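Side-chain contacts in trichothecene 3-O-acetyltransferase (Gibberella zeae, PDB 2RKV), which catalyses the transfer of an acetyl group from acetyl-coenzyme A to the 3-hydroxyl of trichothecene mycotoxins: residues I23-P28 against V383-Y388; L171-A174 against F180-E183; F268-A273 against G328-R333; E279-S284 against D370-V375. One frame throughout, in Å; residues are numbered along the deposited sequence.

Contact 1 of 4, residues I23-P28 against V383-Y388; sequences ISLLYP and VGLWDY
I23, L25 and Y27, alternate residues on one face of strand 20-28 in the five-stranded mixed sheet, meet L385 and Y388 on a loop containing a short 3-10 turn. The contact shows how an apolar patch can be closed by a single polar bond at one end. L385 lies in the middle of it. Its CD1 lies 3.8 Å from I23 CG1, which is placed opposite the backbone N (chi1 -170°); this holds for one of two conformers of the isoleucine and is less certain for that reason. L25 touches the backbone of L385 instead, its CD2 3.8 Å from L385 O, while its CD1 is a looser 4.4 Å from L385 CD2. Y27 closes the row. Its hydroxyl donates to the backbone of the loop, Y27 OH to Y388 O at 2.7 Å. The acceptor lies near the plane of the phenol ring, at its edge, but the donor stands 38° above the carbonyl plane of Y388. The ring of Y388 folds back over its own turn, with G384 O 3.2 Å above one face, toward the rim; the hydroxyl of Y388 hydrogen-bonds to D165 and R169. The strand pairs through its backbone with L150 and V152 of strand 147-155. V400 of strand 399-401 touches both I23 and L385, and helix 161-176 packs on the contact through M161 against I23 and D165 against L385.

Contact 2 of 4, residues L171-A174 against F180-E183; sequences LSKA and FTEE
K173 and A174, on the last turns of helix 161-176, take the ring of F180 edge-on, and this is the close-packed part of the contact. F180 CE1 comes within 3.7 Å of K173 CB. The backbone nitrogen A174 N lies 4.0 Å from F180 CE1, and it and K173 CB are both near the plane of the ring. The next ring atom, F180 CZ, meets the methyl A174 CB at 4.2 Å. The ring gets there because CG lies beside the backbone N (chi1 -63°), which carries it back toward the helix that the chain has just left. A174 also touches F49 of helix 35-52.

Away from the ring the contact thins. The side chain of K173 runs out fully extended beyond CG, passing F180 CD1 with its CD at 4.1 Å, and crosses T181 at about a right angle. There K173 NZ only brushes T181 CG2, also at 4.1 Å; its charge is taken up by a salt bridge to E184 OE1. T181 is exposed.

The start of the next helix carries a familiar device. T181 is the N-cap of helix 182-187: its side chain caps a backbone N of the first turn, and E184 OE1, the same oxygen that pairs with K173 NZ, accepts from T181 N in return, the reciprocal pattern of a capping box.

Contact 3 of 4, residues F268-A273 against G328-R333; sequences FIWKSA and GATASR
Both W270 and T330 turn a branch opposite the backbone N, CG of the tryptophan at chi1 -166° and CG2 of the threonine, and these two groups meet where helices 261-277 and 327-335 pack. It is a helix-helix crossing, with the axes of the short segments 9.6 Å apart at closest approach and crossing at 119°. T330 points its two branches to different tasks. The methyl T330 CG2 presses against the six-membered part of the indole, 3.6 Å from W270 CE3, at an oblique approach. The hydroxyl accepts a bond, K271 NZ to T330 OG1 at 2.8 Å.

The lysine reaches it by leaving the helix extended and then bending at chi3 and chi4, which curls the ammonium back toward the neighbouring helix. That buried nitrogen has three acceptors: T330 OG1 and the carbonyl oxygens of I322, in the last turn of helix 319-324, and of E325 just past it. The side chain of E325 bonds to T330 OG1 as well and forms a salt bridge with R333, so one carboxylate steadies two residues of the second helix. At the five-membered end of the indole, NE1 bonds to T287, a residue of strand 286-294. The other end of the ring system is met by the arginine, whose guanidinium plane stands 79° from the ring. R333 crosses the indole at about a right angle, its CD 3.8 Å from W270 CZ3.

Contact 4 of 4, residues E279-S284 against D370-V375; sequences ERIDGS and DPSTSV
R280 reaches across to S372 along an extended side chain that can be followed atom by atom. CB leaves the backbone toward the other loop, and CG lies between the backbone N and the carbonyl carbon (chi1 62°). From there the chain runs straight to NE, which forms a salt bridge with D433 of helix 431-439. The guanidinium then grips S372 end-on with both terminal nitrogens, one to each of two oxygens. R280 NH1 donates to S372 OG at 3.0 Å in a nearly linear bond (174°), with the hydroxyl lying in the guanidinium plane. R280 NH2 gives a more bent bond to S372 O at 2.8 Å, arriving in the carbonyl plane on a lone pair, although this oxygen lies somewhat off the guanidinium plane, tilted by 18°. Two bonds to one residue, with a third at NE, should leave the planar group little freedom to rotate. NH2 also has a weak, long ion pair with E409, which may offset the nearby like charge of R277.

Beside this polar grip is an apolar touch, where I281 CD1 meets T373 CG2 at 3.5 Å, tighter than usual for two carbons. The acceptor loop has its own scaffold. D370 OD1 uses its anti lone pair to accept from S372 N at 2.9 Å, making an Asx turn, and D370 O gathers bonds from T373 N, S374 N and S374 OG. The arrangement is an arginine-to-loop bridge by two hydrogen bonds, joining the loops that lead into strands 286-294 and 375-379, parallel neighbours in the seven-stranded mixed sheet.

How the contacts relate
The four contacts of this BAHD-superfamily enzyme fall into two pairs: contacts 1 and 4 adjoin different sheets, with contacts 2 and 3 beside them. Contacts 1 and 2 lie 17 Å apart between centres; contact 2 lies on helix 161-176, which packs against contact 1, and the two touch at Y388 CB and S172 OG. Contacts 3 and 4 lie 15 Å apart between centres and touch where W270 CD1 meets V375 CG2. Contacts 2 and 4 are about 46 Å apart between centres, on opposite sides of the chain's centre. Along the sequence contact 1 encloses the rest; contact 2 closes before 3 opens, and 3 and 4 interlock. Contact 1 thus returns late sequence to the early sheet, while none of the segments contributes a residue to either ligand pocket.

Contact 1 of 4, residues I23-P28 against V383-Y388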
loop_
_atom_site.group_PDB
_atom_site.type_symbol
_atom_site.label_atom_id
_atom_site.label_comp_id
_atom_site.label_asym_id
_atom_site.label_seq_id
_atom_site.Cartn_x
_atom_site.Cartn_y
_atom_site.Cartn_z
ATOM N N ILE A 23 -5.231 -0.482 -6.584
ATOM C CA ILE A 23 -4.693 0.726 -7.196
ATOM C C ILE A 23 -5.387 0.899 -8.543
ATOM O O ILE A 23 -5.663 -0.094 -9.233
ATOM C CB ILE A 23 -3.134 0.675 -7.326
ATOM C CG1 ILE A 23 -2.538 2.033 -7.734
ATOM C CG2 ILE A 23 -2.694 -0.473 -8.267
ATOM C CD1 ILE A 23 -2.575 3.104 -6.638
ATOM N N SER A 24 -5.696 2.149 -8.889
ATOM C CA SER A 24 -6.334 2.471 -10.159
ATOM C C SER A 24 -5.463 3.380 -11.003
ATOM O O SER A 24 -4.851 4.326 -10.488
ATOM C CB SER A 24 -7.705 3.137 -9.943
ATOM O OG SER A 24 -8.573 2.287 -9.205
ATOM N N LEU A 25 -5.431 3.081 -12.305
ATOM C CA LEU A 25 -4.731 3.874 -13.298
ATOM C C LEU A 25 -5.776 4.416 -14.277
ATOM O O LEU A 25 -6.575 3.657 -14.821
ATOM C CB LEU A 25 -3.687 3.009 -14.032
ATOM C CG LEU A 25 -2.387 2.635 -13.289
ATOM C CD1 LEU A 25 -2.620 1.844 -12.016
ATOM C CD2 LEU A 25 -1.415 1.877 -14.212
ATOM N N LEU A 26 -5.773 5.733 -14.459
ATOM C CA LEU A 26 -6.693 6.412 -15.367
ATOM C C LEU A 26 -5.973 6.797 -16.652
ATOM O O LEU A 26 -4.896 7.392 -16.613
ATOM C CB LEU A 26 -7.270 7.673 -14.697
ATOM C CG LEU A 26 -8.108 8.607 -15.580
ATOM C CD1 LEU A 26 -9.463 7.964 -15.905
ATOM C CD2 LEU A 26 -8.297 9.961 -14.895
ATOM N N TYR A 27 -6.586 6.468 -17.791
ATOM C CA TYR A 27 -6.081 6.853 -19.101
ATOM C C TYR A 27 -7.189 7.554 -19.861
ATOM O O TYR A 27 -8.344 7.106 -19.800
ATOM C CB TYR A 27 -5.711 5.627 -19.924
ATOM C CG TYR A 27 -4.630 4.758 -19.339
ATOM C CD1 TYR A 27 -3.307 4.907 -19.743
ATOM C CD2 TYR A 27 -4.936 3.763 -18.414
ATOM C CE1 TYR A 27 -2.310 4.099 -19.227
ATOM C CE2 TYR A 27 -3.941 2.949 -17.886
ATOM C CZ TYR A 27 -2.632 3.124 -18.301
ATOM O OH TYR A 27 -1.628 2.321 -17.798
ATOM N N PRO A 28 -6.849 8.617 -20.612
ATOM C CA PRO A 28 -7.852 9.154 -21.524
ATOM C C PRO A 28 -8.050 8.200 -22.704
ATOM O O PRO A 28 -7.111 7.507 -23.113
ATOM C CB PRO A 28 -7.219 10.465 -22.005
ATOM C CG PRO A 28 -5.775 10.220 -21.930
ATOM C CD PRO A 28 -5.580 9.362 -20.702
ATOM N N VAL A 383 7.056 3.408 -6.342
ATOM C CA VAL A 383 6.661 2.342 -7.278
ATOM C C VAL A 383 6.484 2.899 -8.692
ATOM O O VAL A 383 6.329 4.115 -8.881
ATOM C CB VAL A 383 5.453 1.492 -6.789
ATOM C CG1 VAL A 383 5.749 0.896 -5.412
ATOM C CG2 VAL A 383 4.170 2.282 -6.776
ATOM N N GLY A 384 6.517 2.006 -9.675
ATOM C CA GLY A 384 6.727 2.413 -11.068
ATOM C C GLY A 384 5.504 2.577 -11.953
ATOM O O GLY A 384 5.645 2.694 -13.170
ATOM N N LEU A 385 4.320 2.621 -11.337
ATOM C CA LEU A 385 3.034 2.541 -12.048
ATOM C C LEU A 385 2.783 3.614 -13.105
ATOM O O LEU A 385 2.081 3.358 -14.090
ATOM C CB LEU A 385 1.875 2.489 -11.048
ATOM C CG LEU A 385 1.786 1.187 -10.250
ATOM C CD1 LEU A 385 0.936 1.382 -8.999
ATOM C CD2 LEU A 385 1.242 0.045 -11.119
ATOM N N TRP A 386 3.342 4.812 -12.907
ATOM C CA TRP A 386 3.190 5.900 -13.884
ATOM C C TRP A 386 3.826 5.611 -15.256
ATOM O O TRP A 386 3.567 6.333 -16.235
ATOM C CB TRP A 386 3.774 7.204 -13.338
ATOM C CG TRP A 386 2.946 7.905 -12.316
ATOM C CD1 TRP A 386 3.022 7.760 -10.959
ATOM C CD2 TRP A 386 1.946 8.905 -12.562
ATOM N NE1 TRP A 386 2.117 8.598 -10.344
ATOM C CE2 TRP A 386 1.444 9.310 -11.304
ATOM C CE3 TRP A 386 1.418 9.490 -13.726
ATOM C CZ2 TRP A 386 0.447 10.284 -11.170
ATOM C CZ3 TRP A 386 0.428 10.464 -13.594
ATOM C CH2 TRP A 386 -0.050 10.845 -12.326
ATOM N N ASP A 387 4.646 4.563 -15.329
ATOM C CA ASP A 387 5.383 4.283 -16.558
ATOM C C ASP A 387 4.732 3.245 -17.475
ATOM O O ASP A 387 5.209 3.029 -18.594
ATOM C CB ASP A 387 6.812 3.850 -16.234
ATOM C CG ASP A 387 7.764 4.097 -17.381
ATOM O OD1 ASP A 387 7.702 5.189 -17.989
ATOM O OD2 ASP A 387 8.573 3.195 -17.670
ATOM N N TYR A 388 3.647 2.610 -17.021
ATOM C CA TYR A 388 3.088 1.460 -17.772
ATOM C C TYR A 388 1.949 1.856 -18.710
ATOM O O TYR A 388 1.026 2.561 -18.301
ATOM C CB TYR A 388 2.627 0.317 -16.844
ATOM C CG TYR A 388 3.587 0.008 -15.697
ATOM C CD1 TYR A 388 4.971 0.140 -15.857
ATOM C CD2 TYR A 388 3.101 -0.408 -14.461
ATOM C CE1 TYR A 388 5.850 -0.106 -14.789
ATOM C CE2 TYR A 388 3.963 -0.670 -13.395
ATOM C CZ TYR A 388 5.333 -0.524 -13.570
ATOM O OH TYR A 388 6.188 -0.770 -12.519
#

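Contact 2 of 4, residues L171-A174 against F180-E183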
loop_
_atom_site.group_PDB
_atom_site.type_symbol
_atom_site.label_atom_id
_atom_site.label_comp_id
_atom_site.label_asym_id
_atom_site.label_seq_id
_atom_site.Cartn_x
_atom_site.Cartn_y
_atom_site.Cartn_z
ATOM N N LEU A 171 2.954 -7.614 -16.302
ATOM C CA LEU A 171 1.705 -7.680 -17.054
ATOM C C LEU A 171 1.754 -6.667 -18.209
ATOM O O LEU A 171 1.336 -6.984 -19.330
ATOM C CB LEU A 171 0.488 -7.447 -16.158
ATOM C CG LEU A 171 -0.863 -7.269 -16.869
ATOM C CD1 LEU A 171 -1.201 -8.479 -17.763
ATOM C CD2 LEU A 171 -1.969 -7.008 -15.845
ATOM N N SER A 172 2.282 -5.464 -17.956
ATOM C CA SER A 172 2.392 -4.477 -19.035
ATOM C C SER A 172 3.266 -5.001 -20.182
ATOM O O SER A 172 2.888 -4.896 -21.352
ATOM C CB SER A 172 2.908 -3.126 -18.530
ATOM O OG SER A 172 2.792 -2.149 -19.559
ATOM N N LYS A 173 4.409 -5.594 -19.838
ATOM C CA LYS A 173 5.279 -6.230 -20.839
ATOM C C LYS A 173 4.504 -7.273 -21.632
ATOM O O LYS A 173 4.563 -7.312 -22.859
ATOM C CB LYS A 173 6.476 -6.914 -20.177
ATOM C CG LYS A 173 7.546 -5.957 -19.667
ATOM C CD LYS A 173 8.860 -6.712 -19.463
ATOM C CE LYS A 173 9.993 -5.772 -19.063
ATOM N NZ LYS A 173 11.311 -6.498 -19.086
ATOM N N ALA A 174 3.778 -8.123 -20.916
ATOM C CA ALA A 174 3.041 -9.217 -21.553
ATOM C C ALA A 174 1.989 -8.678 -22.526
ATOM O O ALA A 174 1.817 -9.222 -23.615
ATOM C CB ALA A 174 2.409 -10.109 -20.510
ATOM N N PHE A 180 10.242 -11.182 -21.162
ATOM C CA PHE A 180 10.712 -11.013 -19.789
ATOM C C PHE A 180 12.210 -11.293 -19.758
ATOM O O PHE A 180 12.696 -12.165 -20.485
ATOM C CB PHE A 180 10.008 -11.971 -18.815
ATOM C CG PHE A 180 8.507 -11.766 -18.685
ATOM C CD1 PHE A 180 7.862 -10.637 -19.185
ATOM C CD2 PHE A 180 7.744 -12.712 -17.999
ATOM C CE1 PHE A 180 6.477 -10.481 -19.040
ATOM C CE2 PHE A 180 6.367 -12.563 -17.837
ATOM C CZ PHE A 180 5.730 -11.440 -18.360
ATOM N N THR A 181 12.946 -10.573 -18.916
ATOM C CA THR A 181 14.372 -10.860 -18.751
ATOM C C THR A 181 14.575 -12.084 -17.866
ATOM O O THR A 181 13.676 -12.465 -17.106
ATOM C CB THR A 181 15.134 -9.683 -18.130
ATOM O OG1 THR A 181 14.704 -9.498 -16.774
ATOM C CG2 THR A 181 14.896 -8.403 -18.928
ATOM N N GLU A 182 15.768 -12.683 -17.940
ATOM C CA GLU A 182 16.085 -13.813 -17.077
ATOM C C GLU A 182 15.982 -13.435 -15.595
ATOM O O GLU A 182 15.441 -14.203 -14.794
ATOM C CB GLU A 182 17.461 -14.391 -17.415
ATOM C CG GLU A 182 17.504 -15.089 -18.766
ATOM N N GLU A 183 16.484 -12.252 -15.233
ATOM C CA GLU A 183 16.396 -11.773 -13.840
ATOM C C GLU A 183 14.941 -11.632 -13.382
ATOM O O GLU A 183 14.614 -11.942 -12.237
ATOM C CB GLU A 183 17.133 -10.440 -13.654
ATOM C CG GLU A 183 17.399 -10.068 -12.176
ATOM C CD GLU A 183 16.193 -9.441 -11.454
ATOM O OE1 GLU A 183 15.346 -8.801 -12.117
ATOM O OE2 GLU A 183 16.097 -9.595 -10.209
#

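Contact 3 of 4, residues F268-A273 against G328-R333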
loop_
_atom_site.group_PDB
_atom_site.type_symbol
_atom_site.label_atom_id
_atom_site.label_comp_id
_atom_site.label_asym_id
_atom_site.label_seq_id
_atom_site.Cartn_x
_atom_site.Cartn_y
_atom_site.Cartn_z
ATOM N N PHE A 268 5.972 15.907 8.440
ATOM C CA PHE A 268 5.055 17.039 8.360
ATOM C C PHE A 268 3.628 16.589 8.676
ATOM O O PHE A 268 2.868 17.291 9.348
ATOM C CB PHE A 268 5.141 17.675 6.965
ATOM C CG PHE A 268 4.235 18.853 6.770
ATOM C CD1 PHE A 268 4.514 20.076 7.380
ATOM C CD2 PHE A 268 3.104 18.746 5.957
ATOM C CE1 PHE A 268 3.668 21.175 7.187
ATOM C CE2 PHE A 268 2.255 19.837 5.756
ATOM C CZ PHE A 268 2.536 21.053 6.381
ATOM N N ILE A 269 3.274 15.402 8.200
ATOM C CA ILE A 269 1.946 14.851 8.469
ATOM C C ILE A 269 1.773 14.481 9.945
ATOM O O ILE A 269 0.737 14.802 10.547
ATOM C CB ILE A 269 1.621 13.671 7.513
ATOM C CG1 ILE A 269 1.410 14.212 6.094
ATOM C CG2 ILE A 269 0.375 12.935 7.973
ATOM C CD1 ILE A 269 1.410 13.131 5.006
ATOM N N TRP A 270 2.784 13.831 10.529
ATOM C CA TRP A 270 2.746 13.463 11.948
ATOM C C TRP A 270 2.610 14.721 12.801
ATOM O O TRP A 270 1.787 14.774 13.724
ATOM C CB TRP A 270 4.004 12.685 12.341
ATOM C CG TRP A 270 3.931 11.976 13.675
ATOM C CD1 TRP A 270 2.820 11.767 14.459
ATOM C CD2 TRP A 270 5.019 11.331 14.345
ATOM N NE1 TRP A 270 3.166 11.042 15.584
ATOM C CE2 TRP A 270 4.508 10.765 15.539
ATOM C CE3 TRP A 270 6.387 11.183 14.056
ATOM C CZ2 TRP A 270 5.321 10.059 16.445
ATOM C CZ3 TRP A 270 7.189 10.483 14.953
ATOM C CH2 TRP A 270 6.654 9.933 16.136
ATOM N N LYS A 271 3.391 15.740 12.456
ATOM C CA LYS A 271 3.369 17.016 13.181
ATOM C C LYS A 271 2.012 17.715 13.045
ATOM O O LYS A 271 1.439 18.178 14.046
ATOM C CB LYS A 271 4.499 17.911 12.680
ATOM C CG LYS A 271 4.606 19.263 13.394
ATOM C CD LYS A 271 5.811 20.058 12.896
ATOM C CE LYS A 271 7.134 19.273 12.993
ATOM N NZ LYS A 271 7.457 18.706 14.340
ATOM N N SER A 272 1.489 17.767 11.817
ATOM C CA SER A 272 0.203 18.422 11.538
ATOM C C SER A 272 -0.981 17.699 12.189
ATOM O O SER A 272 -1.858 18.348 12.771
ATOM C CB SER A 272 -0.034 18.586 10.037
ATOM O OG SER A 272 0.975 19.378 9.432
ATOM N N ALA A 273 -1.015 16.365 12.086
ATOM C CA ALA A 273 -2.027 15.580 12.800
ATOM C C ALA A 273 -1.941 15.823 14.303
ATOM O O ALA A 273 -2.962 16.022 14.956
ATOM C CB ALA A 273 -1.913 14.076 12.486
ATOM N N GLY A 328 12.716 18.992 11.170
ATOM C CA GLY A 328 13.917 18.169 11.137
ATOM C C GLY A 328 14.038 17.210 12.305
ATOM O O GLY A 328 14.503 16.083 12.133
ATOM N N ALA A 329 13.636 17.654 13.500
ATOM C CA ALA A 329 13.618 16.778 14.669
ATOM C C ALA A 329 12.702 15.578 14.408
ATOM O O ALA A 329 13.068 14.445 14.697
ATOM C CB ALA A 329 13.170 17.536 15.922
ATOM N N THR A 330 11.532 15.841 13.821
ATOM C CA THR A 330 10.555 14.776 13.565
ATOM C C THR A 330 11.045 13.856 12.442
ATOM O O THR A 330 10.950 12.623 12.545
ATOM C CB THR A 330 9.170 15.347 13.243
ATOM O OG1 THR A 330 8.802 16.304 14.253
ATOM C CG2 THR A 330 8.148 14.228 13.214
ATOM N N ALA A 331 11.600 14.453 11.390
ATOM C CA ALA A 331 12.113 13.671 10.257
ATOM C C ALA A 331 13.285 12.796 10.693
ATOM O O ALA A 331 13.425 11.655 10.240
ATOM C CB ALA A 331 12.514 14.581 9.102
ATOM N N SER A 332 14.113 13.326 11.597
ATOM C CA SER A 332 15.216 12.568 12.178
ATOM C C SER A 332 14.751 11.297 12.899
ATOM O O SER A 332 15.405 10.253 12.798
ATOM C CB SER A 332 16.048 13.457 13.111
ATOM O OG SER A 332 16.726 14.454 12.361
ATOM N N ARG A 333 13.626 11.379 13.618
ATOM C CA ARG A 333 13.040 10.191 14.262
ATOM C C ARG A 333 12.812 9.095 13.233
ATOM O O ARG A 333 13.123 7.933 13.472
ATOM C CB ARG A 333 11.700 10.503 14.924
ATOM C CG ARG A 333 11.770 11.488 16.078
ATOM C CD ARG A 333 10.379 11.882 16.534
ATOM N NE ARG A 333 10.431 12.917 17.574
ATOM C CZ ARG A 333 10.540 12.669 18.882
ATOM N NH1 ARG A 333 10.618 11.427 19.341
ATOM N NH2 ARG A 333 10.577 13.682 19.737
#

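Contact 4 of 4, residues E279-S284 against D370-V375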
loop_
_atom_site.group_PDB
_atom_site.type_symbol
_atom_site.label_atom_id
_atom_site.label_comp_id
_atom_site.label_asym_id
_atom_site.label_seq_id
_atom_site.Cartn_x
_atom_site.Cartn_y
_atom_site.Cartn_z
ATOM N N GLU A 279 -6.296 20.003 19.938
ATOM C CA GLU A 279 -7.603 20.624 20.155
ATOM C C GLU A 279 -8.616 19.691 20.822
ATOM O O GLU A 279 -9.660 20.146 21.293
ATOM C CB GLU A 279 -8.160 21.193 18.847
ATOM C CG GLU A 279 -7.285 22.266 18.204
ATOM C CD GLU A 279 -6.956 23.416 19.152
ATOM O OE1 GLU A 279 -7.890 23.968 19.775
ATOM O OE2 GLU A 279 -5.762 23.770 19.273
ATOM N N ARG A 280 -8.309 18.395 20.883
ATOM C CA ARG A 280 -9.219 17.429 21.513
ATOM C C ARG A 280 -8.597 16.536 22.583
ATOM O O ARG A 280 -9.319 15.907 23.357
ATOM C CB ARG A 280 -9.974 16.596 20.470
ATOM C CG ARG A 280 -9.096 15.751 19.575
ATOM C CD ARG A 280 -9.945 14.816 18.728
ATOM N NE ARG A 280 -9.112 13.990 17.852
ATOM C CZ ARG A 280 -8.600 12.808 18.187
ATOM N NH1 ARG A 280 -8.833 12.284 19.383
ATOM N NH2 ARG A 280 -7.851 12.139 17.315
ATOM N N ILE A 281 -7.269 16.459 22.621
ATOM C CA ILE A 281 -6.571 15.687 23.661
ATOM C C ILE A 281 -5.347 16.433 24.215
ATOM O O ILE A 281 -4.868 17.390 23.608
ATOM C CB ILE A 281 -6.164 14.257 23.182
ATOM C CG1 ILE A 281 -5.475 14.322 21.814
ATOM C CG2 ILE A 281 -7.381 13.305 23.182
ATOM C CD1 ILE A 281 -5.371 12.995 21.090
ATOM N N ASP A 282 -4.854 15.990 25.370
ATOM C CA ASP A 282 -3.711 16.636 26.015
ATOM C C ASP A 282 -2.398 16.367 25.278
ATOM O O ASP A 282 -2.211 15.297 24.701
ATOM C CB ASP A 282 -3.578 16.188 27.474
ATOM C CG ASP A 282 -2.675 17.105 28.280
ATOM O OD1 ASP A 282 -3.053 18.275 28.496
ATOM O OD2 ASP A 282 -1.586 16.660 28.689
ATOM N N GLY A 283 -1.488 17.339 25.323
ATOM C CA GLY A 283 -0.157 17.186 24.733
ATOM C C GLY A 283 0.650 16.022 25.282
ATOM O O GLY A 283 1.583 15.545 24.632
ATOM N N SER A 284 0.299 15.559 26.482
ATOM C CA SER A 284 1.007 14.450 27.111
ATOM C C SER A 284 0.588 13.084 26.554
ATOM O O SER A 284 1.220 12.074 26.846
ATOM C CB SER A 284 0.824 14.483 28.635
ATOM O OG SER A 284 -0.527 14.237 28.978
ATOM N N ASP A 370 -2.806 3.115 18.649
ATOM C CA ASP A 370 -4.096 3.681 19.026
ATOM C C ASP A 370 -4.600 4.569 17.891
ATOM O O ASP A 370 -3.961 5.573 17.565
ATOM C CB ASP A 370 -3.928 4.512 20.300
ATOM C CG ASP A 370 -5.253 4.949 20.906
ATOM O OD1 ASP A 370 -6.111 5.501 20.178
ATOM O OD2 ASP A 370 -5.421 4.749 22.127
ATOM N N PRO A 371 -5.746 4.210 17.279
ATOM C CA PRO A 371 -6.250 4.983 16.133
ATOM C C PRO A 371 -6.501 6.466 16.420
ATOM O O PRO A 371 -6.456 7.288 15.503
ATOM C CB PRO A 371 -7.558 4.276 15.761
ATOM C CG PRO A 371 -7.911 3.417 16.954
ATOM C CD PRO A 371 -6.613 3.059 17.602
ATOM N N SER A 372 -6.764 6.806 17.681
ATOM C CA SER A 372 -6.999 8.195 18.053
ATOM C C SER A 372 -5.746 9.065 17.927
ATOM O O SER A 372 -5.840 10.240 17.568
ATOM C CB SER A 372 -7.558 8.277 19.477
ATOM O OG SER A 372 -7.630 9.626 19.915
ATOM N N THR A 373 -4.581 8.483 18.203
ATOM C CA THR A 373 -3.344 9.260 18.313
ATOM C C THR A 373 -2.209 8.810 17.395
ATOM O O THR A 373 -1.192 9.501 17.295
ATOM C CB THR A 373 -2.790 9.214 19.749
ATOM O OG1 THR A 373 -2.664 7.852 20.167
ATOM C CG2 THR A 373 -3.712 9.960 20.712
ATOM N N SER A 374 -2.382 7.660 16.747
ATOM C CA SER A 374 -1.344 7.092 15.890
ATOM C C SER A 374 -1.363 7.665 14.472
ATOM O O SER A 374 -2.263 8.412 14.084
ATOM C CB SER A 374 -1.460 5.560 15.824
ATOM O OG SER A 374 -1.206 4.958 17.092
ATOM N N VAL A 375 -0.328 7.318 13.712
ATOM C CA VAL A 375 -0.335 7.469 12.261
ATOM C C VAL A 375 0.155 6.140 11.718
ATOM O O VAL A 375 1.184 5.643 12.156
ATOM C CB VAL A 375 0.597 8.602 11.784
ATOM C CG1 VAL A 375 0.760 8.557 10.253
ATOM C CG2 VAL A 375 0.075 9.962 12.237
#